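Putative nucleoprotein (Infectious salmon anemia virus, PDB 4EWC) encapsidates the negative-strand viral RNA, shielding it from nucleases and forming the ribonucleoprotein that serves as template for transcription and replication. Local coordinates at residues S141-M153 / S254-K266. Sequence-based numbering, arbitrary orientation.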
# COMPACT_ATOMS: atom_id res chain seq x y z
N SER A 141 -25.88 0.89 -22.12
CA SER A 141 -26.90 1.56 -21.31
C SER A 141 -27.23 2.93 -21.89
O SER A 141 -26.43 3.52 -22.62
CB SER A 141 -26.47 1.65 -19.84
OG SER A 141 -25.70 2.82 -19.58
N ASN A 142 -28.42 3.43 -21.59
CA ASN A 142 -28.89 4.68 -22.19
C ASN A 142 -28.01 5.82 -21.79
O ASN A 142 -27.62 6.64 -22.61
CB ASN A 142 -30.30 5.02 -21.75
CG ASN A 142 -31.35 4.22 -22.46
OD1 ASN A 142 -31.11 3.63 -23.53
ND2 ASN A 142 -32.55 4.21 -21.90
N MSE A 143 -27.75 5.88 -20.49
CA MSE A 143 -27.00 6.95 -19.91
C MSE A 143 -25.62 6.94 -20.52
O MSE A 143 -25.06 8.00 -20.79
CB MSE A 143 -26.92 6.79 -18.41
CG MSE A 143 -26.18 7.90 -17.71
SE MSE A 143 -27.10 9.64 -17.92
CE MSE A 143 -28.66 9.31 -16.80
N ALA A 144 -25.06 5.76 -20.75
CA ALA A 144 -23.75 5.66 -21.37
C ALA A 144 -23.77 6.20 -22.79
O ALA A 144 -22.93 7.03 -23.17
CB ALA A 144 -23.26 4.23 -21.35
N TYR A 145 -24.73 5.71 -23.59
CA TYR A 145 -24.85 6.12 -24.99
C TYR A 145 -25.08 7.63 -25.10
O TYR A 145 -24.57 8.29 -26.01
CB TYR A 145 -25.97 5.35 -25.69
CG TYR A 145 -26.23 5.84 -27.10
CD1 TYR A 145 -25.46 5.37 -28.17
CD2 TYR A 145 -27.22 6.78 -27.36
CE1 TYR A 145 -25.69 5.81 -29.47
CE2 TYR A 145 -27.44 7.24 -28.66
CZ TYR A 145 -26.68 6.75 -29.70
OH TYR A 145 -26.89 7.21 -30.98
N ASN A 146 -25.87 8.16 -24.17
CA ASN A 146 -26.19 9.59 -24.15
C ASN A 146 -24.98 10.44 -23.83
O ASN A 146 -24.76 11.48 -24.44
CB ASN A 146 -27.31 9.87 -23.15
CG ASN A 146 -28.65 9.38 -23.65
OD1 ASN A 146 -28.81 9.09 -24.84
ND2 ASN A 146 -29.62 9.29 -22.75
N LEU A 147 -24.19 9.96 -22.86
CA LEU A 147 -22.98 10.64 -22.48
C LEU A 147 -21.96 10.62 -23.62
O LEU A 147 -21.33 11.63 -23.88
CB LEU A 147 -22.39 10.06 -21.18
CG LEU A 147 -21.05 10.68 -20.74
CD1 LEU A 147 -21.19 12.15 -20.35
CD2 LEU A 147 -20.45 9.87 -19.60
N SER A 148 -21.81 9.49 -24.32
CA SER A 148 -20.91 9.44 -25.47
C SER A 148 -21.38 10.32 -26.61
O SER A 148 -20.57 10.91 -27.34
CB SER A 148 -20.69 8.02 -25.98
OG SER A 148 -19.92 7.26 -25.08
N LEU A 149 -22.69 10.39 -26.79
CA LEU A 149 -23.26 11.22 -27.84
C LEU A 149 -22.99 12.68 -27.50
O LEU A 149 -22.47 13.44 -28.33
CB LEU A 149 -24.76 10.98 -27.97
CG LEU A 149 -25.44 11.80 -29.05
CD1 LEU A 149 -24.64 11.65 -30.34
CD2 LEU A 149 -26.88 11.39 -29.28
N PHE A 150 -23.34 13.05 -26.27
CA PHE A 150 -23.07 14.37 -25.73
C PHE A 150 -21.63 14.78 -25.96
O PHE A 150 -21.37 15.85 -26.49
CB PHE A 150 -23.41 14.42 -24.23
CG PHE A 150 -23.22 15.78 -23.61
CD1 PHE A 150 -21.95 16.23 -23.26
CD2 PHE A 150 -24.30 16.59 -23.35
CE1 PHE A 150 -21.78 17.47 -22.70
CE2 PHE A 150 -24.15 17.82 -22.78
CZ PHE A 150 -22.89 18.27 -22.45
N ILE A 151 -20.70 13.93 -25.53
CA ILE A 151 -19.28 14.26 -25.67
C ILE A 151 -18.88 14.39 -27.14
O ILE A 151 -18.31 15.40 -27.54
CB ILE A 151 -18.37 13.26 -24.94
CG1 ILE A 151 -18.54 13.40 -23.43
CG2 ILE A 151 -16.91 13.51 -25.31
CD1 ILE A 151 -18.02 12.22 -22.62
N GLY A 152 -19.23 13.40 -27.95
CA GLY A 152 -18.96 13.46 -29.38
C GLY A 152 -19.48 14.69 -30.13
O GLY A 152 -18.92 15.05 -31.17
N MSE A 153 -20.53 15.32 -29.61
CA MSE A 153 -21.11 16.51 -30.25
C MSE A 153 -20.63 17.80 -29.63
O MSE A 153 -20.43 18.80 -30.33
CB MSE A 153 -22.65 16.45 -30.28
CG MSE A 153 -23.18 15.51 -31.34
SE MSE A 153 -25.13 15.49 -31.38
CE MSE A 153 -25.40 17.27 -32.06
N SER A 254 -32.31 19.84 -22.27
CA SER A 254 -31.67 20.48 -21.13
C SER A 254 -31.40 19.46 -20.03
O SER A 254 -30.30 19.41 -19.46
CB SER A 254 -32.57 21.59 -20.60
OG SER A 254 -32.08 22.13 -19.39
N SER A 255 -32.41 18.65 -19.75
CA SER A 255 -32.38 17.66 -18.68
C SER A 255 -31.22 16.68 -18.83
O SER A 255 -30.48 16.42 -17.87
CB SER A 255 -33.72 16.89 -18.65
OG SER A 255 -33.58 15.55 -18.19
N ILE A 256 -31.05 16.16 -20.03
CA ILE A 256 -30.01 15.17 -20.27
C ILE A 256 -28.64 15.83 -20.32
O ILE A 256 -27.67 15.31 -19.76
CB ILE A 256 -30.34 14.35 -21.54
CG1 ILE A 256 -31.71 13.69 -21.36
CG2 ILE A 256 -29.27 13.31 -21.81
CD1 ILE A 256 -32.13 12.81 -22.49
N SER A 257 -28.57 17.00 -20.97
CA SER A 257 -27.38 17.81 -20.97
C SER A 257 -26.88 17.95 -19.52
O SER A 257 -25.74 17.62 -19.21
CB SER A 257 -27.65 19.18 -21.59
OG SER A 257 -26.43 19.88 -21.87
N ASN A 258 -27.77 18.37 -18.63
CA ASN A 258 -27.43 18.49 -17.23
C ASN A 258 -26.94 17.18 -16.58
O ASN A 258 -26.01 17.20 -15.77
CB ASN A 258 -28.56 19.16 -16.45
CG ASN A 258 -28.81 20.59 -16.91
OD1 ASN A 258 -27.97 21.18 -17.58
ND2 ASN A 258 -29.97 21.14 -16.56
N GLN A 259 -27.53 16.05 -16.93
CA GLN A 259 -27.03 14.78 -16.42
C GLN A 259 -25.57 14.53 -16.84
O GLN A 259 -24.73 14.17 -16.02
CB GLN A 259 -27.91 13.61 -16.87
CG GLN A 259 -29.28 13.61 -16.26
CD GLN A 259 -30.14 12.47 -16.79
OE1 GLN A 259 -30.29 12.31 -17.99
NE2 GLN A 259 -30.72 11.69 -15.89
N CYS A 260 -25.29 14.74 -18.13
CA CYS A 260 -23.94 14.64 -18.67
C CYS A 260 -22.96 15.61 -18.03
O CYS A 260 -21.81 15.26 -17.71
CB CYS A 260 -23.98 14.87 -20.20
SG CYS A 260 -24.92 13.61 -21.14
N MSE A 261 -23.40 16.85 -17.85
CA MSE A 261 -22.54 17.84 -17.21
C MSE A 261 -22.26 17.46 -15.74
O MSE A 261 -21.17 17.64 -15.25
CB MSE A 261 -23.14 19.24 -17.37
CG MSE A 261 -23.03 19.78 -18.79
SE MSE A 261 -21.12 20.16 -19.21
CE MSE A 261 -20.86 21.59 -17.95
N ALA A 262 -23.24 16.88 -15.06
CA ALA A 262 -23.01 16.36 -13.73
C ALA A 262 -21.95 15.25 -13.73
O ALA A 262 -21.10 15.20 -12.84
CB ALA A 262 -24.31 15.86 -13.10
N LEU A 263 -21.99 14.37 -14.72
CA LEU A 263 -21.06 13.24 -14.77
C LEU A 263 -19.65 13.72 -15.07
O LEU A 263 -18.67 13.25 -14.47
CB LEU A 263 -21.51 12.21 -15.81
CG LEU A 263 -22.80 11.48 -15.42
CD1 LEU A 263 -23.32 10.61 -16.57
CD2 LEU A 263 -22.54 10.63 -14.19
N ILE A 264 -19.56 14.66 -16.00
CA ILE A 264 -18.29 15.26 -16.40
C ILE A 264 -17.73 16.23 -15.34
O ILE A 264 -16.53 16.23 -15.04
CB ILE A 264 -18.44 15.96 -17.78
CG1 ILE A 264 -18.97 14.95 -18.79
CG2 ILE A 264 -17.13 16.54 -18.27
CD1 ILE A 264 -19.24 15.53 -20.19
N MSE A 265 -18.59 17.06 -14.77
CA MSE A 265 -18.12 17.93 -13.69
C MSE A 265 -17.64 17.14 -12.47
O MSE A 265 -16.65 17.53 -11.86
CB MSE A 265 -19.11 19.07 -13.35
CG MSE A 265 -19.34 20.07 -14.51
SE MSE A 265 -17.72 20.91 -15.28
CE MSE A 265 -16.85 19.46 -16.23
N LYS A 266 -18.29 16.01 -12.16
CA LYS A 266 -17.79 15.13 -11.11
C LYS A 266 -16.33 14.73 -11.34
O LYS A 266 -15.52 14.69 -10.41
CB LYS A 266 -18.65 13.88 -10.91
CG LYS A 266 -18.19 12.99 -9.75
CD LYS A 266 -19.09 11.77 -9.51
CE LYS A 266 -18.63 10.91 -8.31
NZ LYS A 266 -18.75 11.61 -7.02
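Phe150 drives its ring between Ser257, Cys260, Met261 and Ile264, a knob from helix 142-162 seated in a four-residue hole of helix 253-269. Cys260 CB lies over one ring face, 3.7 Å from the centroid of the Phe150 ring and 16° off the normal, a CH-pi contact. Its sulfur meets the ring obliquely and also packs on Phe150 CB. Ser257 OG comes in at the ring edge, in plane, beside Phe150 CE2, while Met261, bent at chi2 and chi3, brings CG within 4.0 Å of Phe150 CZ and adds an oblique Met-aromatic contact through its selenium. With chi1 at -178°, Phe150 CG lies anti to its own N and beside the carbonyl carbon, and the ring extends toward helix 253-269. Beside this knob, Leu147 CD1 touches Cys260 CB and Ile264 CG1, each at 3.9 Å, and Ile151 CG1 reaches Ile264 CD1.

The axes of 142-153 and 254-266 cross nearly perpendicularly, at -87° and 9.8 Å apart; the CA atoms of Leu147 and Cys260 come nearest, at 5.6 Å. This buried, largely apolar crossing joins two helices whose segments lie 101 residues apart in sequence. Toward the start of helix 142-162, the selenomethionine at Met143 curls so that its CE lies against the Gln259 amide and its CG stands 4.1 Å from Leu263 CD1. Asn146 sets its CB and ND2 against Ile256 CG2, and its OD1 accepts a hydrogen bond from Arg244 N. Ser141 N-caps the helix, its OG accepting from Ala144 N at 3.2 Å. Farther out, Met181 of helix 174-188 packs on Met261 and Ile264, and Leu397 and Ile401 of helix 394-402 pack on Ile151.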